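PDB 3SG0: extracellular ligand-binding receptor from Rhodopseudomonas palustris, which probably serves as a periplasmic solute-binding protein for transport, capturing small aromatic acids such as benzoylformate. Local coordinates for residues 52-57 and 309-314. Residues are numbered along the deposited sequence; the frame is centred on the assembly and turned at random.
Sequences AALPKE and VHLWDS
Leu-54 overlaps two consecutive side chains of helix 306-328, using one methyl for each. Its CD1 lies 4.0 Å from CD2 of Leu-311, and its CD2 lies 4.0 Å from CE3 of Trp-312, reaching the benzo part of the indole obliquely. Leucine and indole run past each other in opposite senses, and their far ends make the contact. On the helix side, the first torsion of Trp-312 sets CG anti to the backbone N (chi1 -177°), which carries the six-membered ring out toward the loop. There the ring meets Ala-53 in two ways: the carbonyl O sits at the ring edge, close to its plane and 3.5 Å from CZ3, while CB packs 4.2 Å from the same carbon. An aromatic C-H edge is weakly positive, so the carbonyl oxygen is an electrostatically reasonable neighbour for it. The contact thus illustrates how a loop can be seated on a helix mainly by apolar packing, with one polar atom placed against a ring edge. In one of two modelled conformers NZ of Lys-56 lies 2.7 Å from the carbonyl O of Leu-54, so a brace within the loop is possible but doubtful. His-310, on the same helix as Trp-312, touches the bound benzoylformate. Phe-291, Arg-290 and Ala-294 of helix 283-298 also pack on Trp-312, while Tyr-65 of strand 61-69 touches Leu-54. In this periplasmic binding protein fold, the loop leading from helix 41-50 to edge strand 57-58 of the six-stranded mixed sheet therefore packs on helix 306-328, with helix 283-298 beside the indole.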
loop_
_atom_site.group_PDB
_atom_site.type_symbol
_atom_site.label_atom_id
_atom_site.label_comp_id
_atom_site.label_asym_id
_atom_site.label_seq_id
_atom_site.Cartn_x
_atom_site.Cartn_y
_atom_site.Cartn_z
ATOM N N ALA A 52 5.325 -4.858 -17.223
ATOM C CA ALA A 52 5.145 -5.448 -18.546
ATOM C C ALA A 52 3.680 -5.675 -18.910
ATOM O O ALA A 52 3.357 -5.915 -20.080
ATOM C CB ALA A 52 5.920 -6.753 -18.647
ATOM N N ALA A 53 2.797 -5.621 -17.916
ATOM C CA ALA A 53 1.372 -5.842 -18.134
ATOM C C ALA A 53 0.612 -4.546 -18.389
ATOM O O ALA A 53 -0.567 -4.576 -18.714
ATOM C CB ALA A 53 0.759 -6.584 -16.945
ATOM N N LEU A 54 1.284 -3.408 -18.238
ATOM C CA LEU A 54 0.621 -2.111 -18.342
ATOM C C LEU A 54 0.356 -1.737 -19.796
ATOM O O LEU A 54 1.073 -2.175 -20.687
ATOM C CB LEU A 54 1.459 -1.034 -17.656
ATOM C CG LEU A 54 1.688 -1.241 -16.160
ATOM C CD1 LEU A 54 2.614 -0.165 -15.629
ATOM C CD2 LEU A 54 0.374 -1.255 -15.400
ATOM N N PRO A 55 -0.683 -0.921 -20.039
ATOM C CA PRO A 55 -1.069 -0.607 -21.420
ATOM C C PRO A 55 0.013 0.163 -22.177
ATOM O O PRO A 55 0.582 1.113 -21.639
ATOM C CB PRO A 55 -2.331 0.249 -21.248
ATOM C CG PRO A 55 -2.287 0.749 -19.847
ATOM C CD PRO A 55 -1.593 -0.318 -19.053
ATOM N N LYS A 56 0.285 -0.238 -23.413
ATOM C CA LYS A 56 1.337 0.390 -24.202
ATOM C C LYS A 56 0.806 1.498 -25.105
ATOM O O LYS A 56 1.575 2.192 -25.764
ATOM C CB LYS A 56 2.101 -0.661 -25.010
ATOM C CG LYS A 56 3.250 -1.307 -24.244
ATOM C CD LYS A 56 2.858 -1.626 -22.809
ATOM C CE LYS A 56 4.063 -2.050 -21.985
ATOM N NZ LYS A 56 3.748 -2.342 -20.545
ATOM N N GLU A 57 -0.510 1.662 -25.116
ATOM C CA GLU A 57 -1.140 2.753 -25.845
ATOM C C GLU A 57 -2.352 3.230 -25.062
ATOM O O GLU A 57 -3.144 2.423 -24.582
ATOM C CB GLU A 57 -1.562 2.300 -27.241
ATOM C CG GLU A 57 -2.201 3.402 -28.071
ATOM C CD GLU A 57 -2.552 2.951 -29.475
ATOM O OE1 GLU A 57 -1.672 2.380 -30.154
ATOM O OE2 GLU A 57 -3.708 3.163 -29.897
ATOM N N VAL A 309 -0.825 -4.836 -7.682
ATOM C CA VAL A 309 -2.073 -4.149 -7.987
ATOM C C VAL A 309 -2.020 -2.679 -7.587
ATOM O O VAL A 309 -2.804 -1.879 -8.085
ATOM C CB VAL A 309 -3.311 -4.884 -7.403
ATOM C CG1 VAL A 309 -3.756 -4.279 -6.071
ATOM C CG2 VAL A 309 -4.453 -4.849 -8.409
ATOM N N HIS A 310 -1.092 -2.308 -6.716
ATOM C CA HIS A 310 -0.954 -0.895 -6.364
ATOM C C HIS A 310 -0.407 -0.115 -7.547
ATOM O O HIS A 310 -0.758 1.055 -7.741
ATOM C CB HIS A 310 -0.128 -0.756 -5.084
ATOM C CG HIS A 310 -0.783 -1.466 -3.953
ATOM N ND1 HIS A 310 -0.142 -2.010 -2.856
ATOM C CD2 HIS A 310 -2.093 -1.758 -3.814
ATOM C CE1 HIS A 310 -1.047 -2.596 -2.083
ATOM N NE2 HIS A 310 -2.235 -2.449 -2.641
ATOM N N LEU A 311 0.418 -0.759 -8.366
ATOM C CA LEU A 311 0.846 -0.152 -9.624
ATOM C C LEU A 311 -0.314 -0.173 -10.624
ATOM O O LEU A 311 -0.631 0.836 -11.258
ATOM C CB LEU A 311 2.070 -0.877 -10.182
ATOM C CG LEU A 311 2.555 -0.399 -11.552
ATOM C CD1 LEU A 311 2.769 1.107 -11.597
ATOM C CD2 LEU A 311 3.823 -1.143 -11.931
ATOM N N TRP A 312 -0.965 -1.325 -10.750
ATOM C CA TRP A 312 -2.070 -1.473 -11.689
ATOM C C TRP A 312 -3.173 -0.428 -11.457
ATOM O O TRP A 312 -3.589 0.265 -12.393
ATOM C CB TRP A 312 -2.645 -2.883 -11.587
ATOM C CG TRP A 312 -3.742 -3.167 -12.560
ATOM C CD1 TRP A 312 -5.076 -3.053 -12.337
ATOM C CD2 TRP A 312 -3.596 -3.610 -13.913
ATOM N NE1 TRP A 312 -5.779 -3.399 -13.466
ATOM C CE2 TRP A 312 -4.892 -3.751 -14.448
ATOM C CE3 TRP A 312 -2.496 -3.916 -14.720
ATOM C CZ2 TRP A 312 -5.119 -4.172 -15.759
ATOM C CZ3 TRP A 312 -2.727 -4.336 -16.021
ATOM C CH2 TRP A 312 -4.026 -4.459 -16.524
ATOM N N ASP A 313 -3.658 -0.331 -10.221
ATOM C CA ASP A 313 -4.738 0.599 -9.900
ATOM C C ASP A 313 -4.286 2.050 -10.122
ATOM O O ASP A 313 -5.081 2.895 -10.531
ATOM C CB ASP A 313 -5.193 0.451 -8.441
ATOM C CG ASP A 313 -6.134 -0.733 -8.184
ATOM O OD1 ASP A 313 -6.626 -1.394 -9.138
ATOM O OD2 ASP A 313 -6.390 -0.968 -6.971
ATOM N N SER A 314 -3.025 2.359 -9.816
ATOM C CA SER A 314 -2.521 3.705 -10.095
ATOM C C SER A 314 -2.650 4.011 -11.581
ATOM O O SER A 314 -3.054 5.111 -11.973
ATOM C CB SER A 314 -1.058 3.850 -9.670
ATOM O OG SER A 314 -0.902 3.757 -8.265
#